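Local coordinates for transcriptional regulator, LysR family (Vibrio cholerae, PDB 3SZP), which activates virulence genes in Vibrio cholerae as a LysR-type regulator, probably by binding promoter DNA through its winged helix-turn-helix, at residues A[161-166]-A[239-244]; A[187-192]-A[225-230]; A[191-196]-A[260-265]; A[196-199]-A[205-208]. One frame throughout, in Å; residues are numbered along the deposited sequence.

Contact 1 (A[161-166]-A[239-244]); sequences KDILVA and VMLREF
L241 reaches from the loop just ahead of helix 242-246 onto I163 and V165, two residues of strand 153-166 in the effector-binding domain, whose family belongs to the periplasmic-binding-protein clan. Its CB points toward the strand, and CG lies opposite the carbonyl carbon (chi1 -65°). Neither CB nor CG makes a close contact with 161-166; the two methyls do the touching. CD1 meets the isoleucine branch, 3.6 Å from I163 CG1 and 3.9 Å from I163 CD1, and the two side chains lie antiparallel, each passing alongside the other. The same CD1 also reaches V165 CG1 at 4.1 Å, touching both residues. The I163 torsion (chi1 68°), with CG1 between the backbone N and the carbonyl carbon, turns this branch to the leucine. V165 is met tip to tip.

Two positions apart on an extended strand, I163 and V165 both meet the one leucine; the strand is held by backbone bonds to 233-237, I163 with M236 and V165 with T234. L241 also touches M236 and R224, while V165 packs on C227 of helix 220-228. All three residues are buried, and L241 is the N-cap of its helix. Its other methyl, CD2, stands 4.1 Å from V165 CG2.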
# COMPACT_ATOMS: atom_id res chain seq x y z
N LYS A 161 43.60 -5.63 0.19
CA LYS A 161 43.87 -6.28 -1.08
C LYS A 161 42.81 -7.34 -1.26
O LYS A 161 42.67 -8.24 -0.42
CB LYS A 161 45.27 -6.90 -1.07
CG LYS A 161 45.57 -7.80 -2.26
CD LYS A 161 47.08 -7.97 -2.50
CE LYS A 161 47.66 -9.19 -1.78
NZ LYS A 161 47.28 -10.47 -2.44
N ASP A 162 42.04 -7.24 -2.33
CA ASP A 162 40.98 -8.19 -2.60
C ASP A 162 41.53 -9.31 -3.46
O ASP A 162 42.17 -9.06 -4.48
CB ASP A 162 39.81 -7.51 -3.33
CG ASP A 162 39.20 -6.38 -2.52
OD1 ASP A 162 39.01 -6.55 -1.29
OD2 ASP A 162 38.93 -5.32 -3.10
N ILE A 163 41.29 -10.54 -3.04
CA ILE A 163 41.83 -11.68 -3.77
C ILE A 163 40.77 -12.75 -4.06
O ILE A 163 39.73 -12.79 -3.41
CB ILE A 163 43.01 -12.32 -3.01
CG1 ILE A 163 42.52 -12.97 -1.73
CG2 ILE A 163 44.09 -11.26 -2.69
CD1 ILE A 163 43.55 -13.96 -1.12
N LEU A 164 41.03 -13.62 -5.03
CA LEU A 164 40.09 -14.66 -5.40
C LEU A 164 40.40 -15.96 -4.67
O LEU A 164 41.56 -16.37 -4.59
CB LEU A 164 40.11 -14.89 -6.91
CG LEU A 164 39.76 -13.64 -7.72
CD1 LEU A 164 40.55 -13.57 -9.04
CD2 LEU A 164 38.26 -13.56 -7.98
N VAL A 165 39.36 -16.60 -4.13
CA VAL A 165 39.53 -17.83 -3.39
C VAL A 165 38.40 -18.81 -3.62
O VAL A 165 37.26 -18.41 -3.91
CB VAL A 165 39.65 -17.58 -1.86
CG1 VAL A 165 40.99 -16.88 -1.54
CG2 VAL A 165 38.45 -16.78 -1.33
N ALA A 166 38.72 -20.09 -3.46
CA ALA A 166 37.73 -21.17 -3.49
C ALA A 166 38.13 -22.23 -2.47
O ALA A 166 39.28 -22.27 -2.00
CB ALA A 166 37.64 -21.77 -4.87
N VAL A 239 42.33 -9.41 4.38
CA VAL A 239 42.14 -9.34 5.83
C VAL A 239 41.01 -10.23 6.36
O VAL A 239 41.13 -10.82 7.44
CB VAL A 239 41.93 -7.88 6.29
CG1 VAL A 239 40.58 -7.36 5.85
CG2 VAL A 239 42.08 -7.76 7.80
N MET A 240 39.92 -10.33 5.59
CA MET A 240 38.76 -11.14 5.96
C MET A 240 39.06 -12.63 5.78
O MET A 240 38.21 -13.47 6.07
CB MET A 240 37.50 -10.76 5.14
CG MET A 240 36.75 -9.47 5.58
SD MET A 240 35.28 -8.99 4.55
CE MET A 240 34.08 -8.62 5.83
N LEU A 241 40.28 -12.97 5.34
CA LEU A 241 40.56 -14.32 4.85
C LEU A 241 41.80 -15.04 5.40
O LEU A 241 41.98 -16.23 5.11
CB LEU A 241 40.74 -14.30 3.33
CG LEU A 241 39.61 -13.95 2.36
CD1 LEU A 241 40.21 -13.74 0.97
CD2 LEU A 241 38.57 -15.04 2.34
N ARG A 242 42.67 -14.36 6.14
CA ARG A 242 43.94 -15.01 6.48
C ARG A 242 43.76 -16.28 7.33
O ARG A 242 44.47 -17.27 7.14
CB ARG A 242 44.99 -14.02 7.04
CG ARG A 242 44.67 -13.32 8.38
CD ARG A 242 45.97 -12.85 9.10
NE ARG A 242 45.71 -11.83 10.13
CZ ARG A 242 46.63 -11.02 10.63
NH1 ARG A 242 47.89 -11.09 10.21
NH2 ARG A 242 46.30 -10.13 11.56
N GLU A 243 42.78 -16.25 8.24
CA GLU A 243 42.45 -17.42 9.06
C GLU A 243 42.31 -18.64 8.16
O GLU A 243 42.99 -19.65 8.35
CB GLU A 243 41.14 -17.21 9.83
CG GLU A 243 40.80 -18.36 10.80
CD GLU A 243 39.45 -18.21 11.51
OE1 GLU A 243 38.86 -17.11 11.45
OE2 GLU A 243 38.99 -19.20 12.13
N PHE A 244 41.44 -18.50 7.16
CA PHE A 244 41.09 -19.58 6.26
C PHE A 244 42.16 -19.88 5.23
O PHE A 244 42.28 -21.01 4.77
CB PHE A 244 39.75 -19.26 5.59
CG PHE A 244 38.76 -18.66 6.54
CD1 PHE A 244 38.18 -19.44 7.54
CD2 PHE A 244 38.45 -17.32 6.49
CE1 PHE A 244 37.29 -18.89 8.43
CE2 PHE A 244 37.55 -16.76 7.39
CZ PHE A 244 36.97 -17.55 8.36

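Contact 2 (A[187-192]-A[225-230]); sequences QLLKGY and SACSEG
L189 places its CD1 methyl against A226 and C227 in the last turn of helix 220-228, the helix of a beta-alpha-beta crossover whose strands, 215-217 and 233-237, each run parallel to strand 188-191. The first shell is mostly backbone: CD1 lies 3.5 Å from C227 CA, tighter than usual for two carbons, and 3.6 Å from C227 N. C227 CB follows at 3.8 Å and A226 CB at 4.2 Å. A single methyl therefore sits against the helix surface where these two residues join, brought there by a CG opposite the carbonyl carbon of L189 (chi1 -46°).

In the next shell F215 packs against both L189 and A226, and C227 touches T234 and L250. L189 is positioned by its backbone bonding with I233 and by the bond between its O and T234 OG1. The same helix also meets the second subunit: S225 OG hydrogen-bonds N111 ND2 of that other chain.

The helix ends directly after the contact in a Schellman motif. G230 has left helical geometry with a positive phi of 82°, and its N donates to C227 O at 3.0 Å.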
# COMPACT_ATOMS: atom_id res chain seq x y z
N GLN A 187 31.23 -21.20 -10.85
CA GLN A 187 30.23 -20.71 -9.90
C GLN A 187 30.80 -19.54 -9.11
O GLN A 187 31.76 -19.70 -8.36
CB GLN A 187 29.80 -21.82 -8.93
CG GLN A 187 29.08 -22.96 -9.62
CD GLN A 187 28.14 -22.44 -10.71
OE1 GLN A 187 27.12 -21.82 -10.42
NE2 GLN A 187 28.51 -22.67 -11.98
N LEU A 188 30.22 -18.36 -9.29
CA LEU A 188 30.74 -17.19 -8.59
C LEU A 188 29.89 -16.78 -7.39
O LEU A 188 28.67 -16.93 -7.40
CB LEU A 188 30.95 -16.02 -9.56
CG LEU A 188 31.76 -16.41 -10.79
CD1 LEU A 188 32.02 -15.19 -11.66
CD2 LEU A 188 33.10 -17.09 -10.38
N LEU A 189 30.56 -16.27 -6.35
CA LEU A 189 29.91 -15.87 -5.11
C LEU A 189 30.33 -14.43 -4.85
O LEU A 189 31.53 -14.15 -4.71
CB LEU A 189 30.36 -16.74 -3.95
CG LEU A 189 30.38 -18.25 -4.22
CD1 LEU A 189 31.16 -19.00 -3.12
CD2 LEU A 189 28.95 -18.80 -4.34
N LYS A 190 29.36 -13.53 -4.81
CA LYS A 190 29.68 -12.11 -4.78
C LYS A 190 28.95 -11.37 -3.66
O LYS A 190 27.74 -11.56 -3.46
CB LYS A 190 29.39 -11.46 -6.14
CG LYS A 190 30.05 -12.16 -7.36
CD LYS A 190 29.95 -11.25 -8.58
CE LYS A 190 30.60 -11.80 -9.84
NZ LYS A 190 30.49 -10.77 -10.93
N GLY A 191 29.69 -10.53 -2.96
CA GLY A 191 29.15 -9.69 -1.91
C GLY A 191 29.43 -8.23 -2.16
O GLY A 191 30.51 -7.85 -2.65
N TYR A 192 28.45 -7.39 -1.83
CA TYR A 192 28.61 -5.96 -2.02
C TYR A 192 29.74 -5.51 -1.10
O TYR A 192 29.82 -5.97 0.03
CB TYR A 192 27.29 -5.24 -1.66
CG TYR A 192 27.39 -3.75 -1.77
CD1 TYR A 192 27.94 -3.00 -0.74
CD2 TYR A 192 26.94 -3.08 -2.92
CE1 TYR A 192 28.04 -1.63 -0.83
CE2 TYR A 192 27.05 -1.68 -3.02
CZ TYR A 192 27.60 -0.98 -1.97
OH TYR A 192 27.75 0.38 -2.00
N SER A 225 31.42 -17.50 3.80
CA SER A 225 30.86 -18.69 4.40
C SER A 225 30.40 -19.67 3.30
O SER A 225 30.60 -20.89 3.40
CB SER A 225 29.69 -18.27 5.28
OG SER A 225 28.88 -19.37 5.63
N ALA A 226 29.80 -19.13 2.24
CA ALA A 226 29.34 -19.96 1.13
C ALA A 226 30.57 -20.51 0.42
O ALA A 226 30.59 -21.66 -0.04
CB ALA A 226 28.50 -19.14 0.18
N CYS A 227 31.61 -19.69 0.34
CA CYS A 227 32.84 -20.09 -0.30
C CYS A 227 33.51 -21.25 0.45
O CYS A 227 33.95 -22.21 -0.16
CB CYS A 227 33.78 -18.88 -0.39
SG CYS A 227 35.24 -19.11 -1.42
N SER A 228 33.54 -21.18 1.78
CA SER A 228 34.09 -22.27 2.58
C SER A 228 33.32 -23.55 2.40
O SER A 228 33.86 -24.63 2.58
CB SER A 228 34.09 -21.93 4.08
OG SER A 228 34.76 -20.71 4.28
N GLU A 229 32.05 -23.44 2.04
CA GLU A 229 31.23 -24.64 1.89
C GLU A 229 31.40 -25.25 0.50
O GLU A 229 30.74 -26.22 0.16
CB GLU A 229 29.77 -24.35 2.19
CG GLU A 229 29.46 -24.21 3.66
CD GLU A 229 29.86 -25.44 4.44
OE1 GLU A 229 29.22 -26.51 4.25
OE2 GLU A 229 30.83 -25.35 5.22
N GLY A 230 32.29 -24.66 -0.30
CA GLY A 230 32.63 -25.20 -1.60
C GLY A 230 31.65 -24.84 -2.70
O GLY A 230 31.48 -25.59 -3.66

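Contact 3 (A[191-196]-A[260-265]); sequences GYPLLK and NPRDIY
R262 extends from the start of strand 262-268 toward L194 and P193, which lie in the loop between strands 188-191 and 197-200. Its chain runs straight through chi2 and then bends at chi3 (-67°), which turns the guanidinium to present one face to L194. The leucine comes from the opposite direction: with CD1 continuing its chain in an extended line (chi2 172°), both methyls reach the flat group. CD2 rests 3.7 Å above the guanidinium plane, displaced toward the rim. Its nearest atom there is R262 NE, 3.8 Å from L194 CD2. CD1 lies 3.8 Å from R262 NH2. This is apolar packing over a charged group, and the charge is answered elsewhere, by a salt bridge from R262 NE to D162 OD2. L194 also touches D162, so it packs against both members of that ion pair.

P193 adds a weaker touch, its CG 4.1 Å from R262 NH1 and oblique to the guanidinium. A cis peptide bond precedes this proline, and P193 CB sits 3.6 Å above the Y192 ring, off its centre. That cis peptide and the bond from L194 N to G191 O (2.7 Å) make 191-194 a type VIa beta turn. Beyond the pair, P237 touches both L194 and R262, and P193 packs on N100 and Q129. Strand 262-268 pairs with both 140-144 and 153-166, and the latter also pairs with 233-237; these pairings are consistent with the crossover strands that link the two subdomains of the periplasmic-binding-protein fold in LysR effector domains.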
# COMPACT_ATOMS: atom_id res chain seq x y z
N GLY A 191 29.69 -10.53 -2.96
CA GLY A 191 29.15 -9.69 -1.91
C GLY A 191 29.43 -8.23 -2.16
O GLY A 191 30.51 -7.85 -2.65
N TYR A 192 28.45 -7.39 -1.83
CA TYR A 192 28.61 -5.96 -2.02
C TYR A 192 29.74 -5.51 -1.10
O TYR A 192 29.82 -5.97 0.03
CB TYR A 192 27.29 -5.24 -1.66
CG TYR A 192 27.39 -3.75 -1.77
CD1 TYR A 192 27.94 -3.00 -0.74
CD2 TYR A 192 26.94 -3.08 -2.92
CE1 TYR A 192 28.04 -1.63 -0.83
CE2 TYR A 192 27.05 -1.68 -3.02
CZ TYR A 192 27.60 -0.98 -1.97
OH TYR A 192 27.75 0.38 -2.00
N PRO A 193 30.61 -4.60 -1.56
CA PRO A 193 30.60 -3.86 -2.84
C PRO A 193 31.45 -4.49 -3.94
O PRO A 193 31.83 -3.78 -4.88
CB PRO A 193 31.19 -2.50 -2.46
CG PRO A 193 32.18 -2.84 -1.34
CD PRO A 193 31.63 -4.07 -0.63
N LEU A 194 31.77 -5.77 -3.84
CA LEU A 194 32.61 -6.39 -4.87
C LEU A 194 31.74 -7.26 -5.77
O LEU A 194 31.80 -8.49 -5.73
CB LEU A 194 33.73 -7.21 -4.23
CG LEU A 194 34.60 -6.44 -3.21
CD1 LEU A 194 35.55 -7.39 -2.50
CD2 LEU A 194 35.38 -5.32 -3.90
N LEU A 195 30.92 -6.60 -6.58
CA LEU A 195 29.98 -7.30 -7.45
C LEU A 195 30.53 -7.36 -8.87
O LEU A 195 30.39 -8.38 -9.55
CB LEU A 195 28.62 -6.60 -7.42
CG LEU A 195 28.02 -6.50 -6.02
CD1 LEU A 195 26.68 -5.79 -6.06
CD2 LEU A 195 27.88 -7.87 -5.37
N LYS A 196 31.16 -6.27 -9.29
CA LYS A 196 31.74 -6.15 -10.62
C LYS A 196 33.25 -6.34 -10.49
O LYS A 196 33.96 -5.46 -10.01
CB LYS A 196 31.43 -4.77 -11.21
CG LYS A 196 31.80 -4.58 -12.66
CD LYS A 196 31.44 -3.15 -13.12
CE LYS A 196 31.38 -3.03 -14.65
NZ LYS A 196 31.03 -1.65 -15.14
N ASN A 260 42.02 -3.64 -7.82
CA ASN A 260 42.48 -2.36 -7.30
C ASN A 260 42.50 -2.37 -5.77
O ASN A 260 41.50 -2.73 -5.14
CB ASN A 260 41.56 -1.25 -7.82
CG ASN A 260 42.22 0.11 -7.79
OD1 ASN A 260 43.43 0.23 -7.94
ND2 ASN A 260 41.41 1.16 -7.58
N PRO A 261 43.63 -2.00 -5.15
CA PRO A 261 43.66 -1.89 -3.69
C PRO A 261 42.68 -0.83 -3.24
O PRO A 261 42.47 0.14 -3.95
CB PRO A 261 45.10 -1.43 -3.40
CG PRO A 261 45.88 -1.79 -4.61
CD PRO A 261 44.93 -1.66 -5.77
N ARG A 262 42.06 -1.02 -2.08
CA ARG A 262 41.07 -0.07 -1.59
C ARG A 262 41.53 0.52 -0.25
O ARG A 262 41.91 -0.21 0.68
CB ARG A 262 39.68 -0.72 -1.50
CG ARG A 262 39.12 -1.19 -2.86
CD ARG A 262 37.77 -1.90 -2.72
NE ARG A 262 37.86 -3.18 -2.01
CZ ARG A 262 37.11 -3.51 -0.96
NH1 ARG A 262 36.20 -2.67 -0.49
NH2 ARG A 262 37.25 -4.69 -0.39
N ASP A 263 41.49 1.84 -0.16
CA ASP A 263 41.99 2.55 1.00
C ASP A 263 40.94 2.68 2.08
O ASP A 263 39.74 2.84 1.80
CB ASP A 263 42.48 3.93 0.60
CG ASP A 263 43.62 3.89 -0.38
OD1 ASP A 263 44.49 3.00 -0.24
OD2 ASP A 263 43.64 4.74 -1.30
N ILE A 264 41.40 2.63 3.32
CA ILE A 264 40.55 2.88 4.47
C ILE A 264 40.88 4.23 5.07
O ILE A 264 42.03 4.48 5.45
CB ILE A 264 40.73 1.79 5.52
CG1 ILE A 264 40.37 0.44 4.90
CG2 ILE A 264 39.86 2.07 6.74
CD1 ILE A 264 41.38 -0.63 5.15
N TYR A 265 39.89 5.12 5.13
CA TYR A 265 40.08 6.45 5.67
C TYR A 265 39.32 6.68 6.97
O TYR A 265 38.24 6.12 7.18
CB TYR A 265 39.62 7.52 4.67
CG TYR A 265 40.46 7.65 3.43
CD1 TYR A 265 41.60 8.44 3.41
CD2 TYR A 265 40.10 6.99 2.26
CE1 TYR A 265 42.36 8.56 2.26
CE2 TYR A 265 40.86 7.09 1.11
CZ TYR A 265 41.99 7.88 1.12
OH TYR A 265 42.72 8.00 -0.03

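Contact 4 (A[196-199]-A[205-208]); sequences KWQL and ETVV
L199 and V207 exchange two backbone hydrogen bonds. The one from L199 N to V207 O is 2.8 Å long and nearly straight (173° at the hydrogen); the return bond, V207 N to L199 O, is 2.7 Å and more bent (158°), with the donor in the carbonyl plane. Weaker CA-H...O contacts flank them: T206 CA lies 2.9 Å from L199 O, and V208 CA 3.1 Å from W197 O. The bonding continues past V208, where W197 pairs with N209.

These bonds define the antiparallel beta hairpin of strands 197-200 and 206-209, whose short segments run 174° apart. L199 with V207 is a hydrogen-bonded pair and Q198 with V208 a non-hydrogen-bonded one; as neighbouring positions of the strands, the two pairs put their side chains on different faces. On the Q198 face, the glutamine bends at chi2 and lays its amide across V208, with Q198 OE1 3.4 Å from V208 CG2. That oxygen is buried here and has no polar partner in the model. The extended chain of K196 crosses the same valine, its CE 3.9 Å from V208 CG1. On the other face L199 packs on L183 and L164, while V207 meets A180 and W257.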
# COMPACT_ATOMS: atom_id res chain seq x y z
N LYS A 196 31.16 -6.27 -9.29
CA LYS A 196 31.74 -6.15 -10.62
C LYS A 196 33.25 -6.34 -10.49
O LYS A 196 33.96 -5.46 -10.01
CB LYS A 196 31.43 -4.77 -11.21
CG LYS A 196 31.80 -4.58 -12.66
CD LYS A 196 31.44 -3.15 -13.12
CE LYS A 196 31.38 -3.03 -14.65
NZ LYS A 196 31.03 -1.65 -15.14
N TRP A 197 33.75 -7.51 -10.89
CA TRP A 197 35.15 -7.82 -10.68
C TRP A 197 35.96 -7.23 -11.83
O TRP A 197 35.66 -7.45 -13.01
CB TRP A 197 35.38 -9.33 -10.59
CG TRP A 197 34.66 -10.02 -9.43
CD1 TRP A 197 33.90 -9.43 -8.46
CD2 TRP A 197 34.64 -11.43 -9.16
NE1 TRP A 197 33.42 -10.39 -7.59
CE2 TRP A 197 33.86 -11.62 -8.00
CE3 TRP A 197 35.22 -12.55 -9.78
CZ2 TRP A 197 33.64 -12.89 -7.46
CZ3 TRP A 197 35.00 -13.80 -9.24
CH2 TRP A 197 34.22 -13.96 -8.09
N GLN A 198 36.97 -6.45 -11.47
CA GLN A 198 37.81 -5.79 -12.45
C GLN A 198 39.25 -6.24 -12.18
O GLN A 198 39.89 -5.79 -11.22
CB GLN A 198 37.62 -4.28 -12.31
CG GLN A 198 38.77 -3.43 -12.79
CD GLN A 198 38.78 -3.27 -14.30
OE1 GLN A 198 38.93 -4.26 -15.03
NE2 GLN A 198 38.59 -2.03 -14.77
N LEU A 199 39.74 -7.15 -13.01
CA LEU A 199 40.97 -7.85 -12.70
C LEU A 199 42.00 -7.64 -13.78
O LEU A 199 41.69 -7.67 -14.96
CB LEU A 199 40.70 -9.34 -12.54
CG LEU A 199 39.60 -9.72 -11.56
CD1 LEU A 199 39.11 -11.15 -11.82
CD2 LEU A 199 40.09 -9.56 -10.13
N GLU A 205 46.66 -7.65 -19.12
CA GLU A 205 45.34 -8.07 -19.53
C GLU A 205 44.36 -7.76 -18.41
O GLU A 205 44.66 -7.96 -17.23
CB GLU A 205 45.31 -9.57 -19.80
CG GLU A 205 45.97 -10.00 -21.07
CD GLU A 205 45.87 -11.50 -21.21
OE1 GLU A 205 46.74 -12.20 -20.65
OE2 GLU A 205 44.91 -11.97 -21.84
N THR A 206 43.17 -7.31 -18.79
CA THR A 206 42.18 -7.00 -17.79
C THR A 206 40.88 -7.65 -18.15
O THR A 206 40.45 -7.63 -19.29
CB THR A 206 41.90 -5.52 -17.73
OG1 THR A 206 41.04 -5.20 -18.82
CG2 THR A 206 43.20 -4.74 -17.83
N VAL A 207 40.23 -8.21 -17.13
CA VAL A 207 38.95 -8.85 -17.32
C VAL A 207 37.94 -8.17 -16.41
O VAL A 207 38.24 -7.86 -15.25
CB VAL A 207 39.06 -10.35 -17.03
CG1 VAL A 207 37.70 -10.98 -16.88
CG2 VAL A 207 39.83 -11.03 -18.15
N VAL A 208 36.75 -7.90 -16.94
CA VAL A 208 35.65 -7.41 -16.13
C VAL A 208 34.58 -8.48 -16.05
O VAL A 208 34.05 -8.92 -17.08
CB VAL A 208 35.04 -6.12 -16.70
CG1 VAL A 208 33.76 -5.77 -15.95
CG2 VAL A 208 36.05 -4.97 -16.62

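In the fold
All four contacts lie in the effector-binding domain. Contact 1 and contact 3, with centres about 13 Å apart, share the D162-R262 ion pair, 2.6 Å between D162 OD2 and R262 NE. Contact 1 meets contact 2 through C227, whose SG packs 3.3 Å from V165 O; L164, on the other side of that strand, reaches contact 4, with its CD2 3.5 Å from W197 CZ3. The same indole meets contact 2, W197 CZ2 lying 3.7 Å from K190 CG, and K190 forms a cation-pi pair with it. K190 NZ also makes a probable hydrogen bond to L195 O, 2.8 Å, tying strand 188-191 to the loop of contact 3.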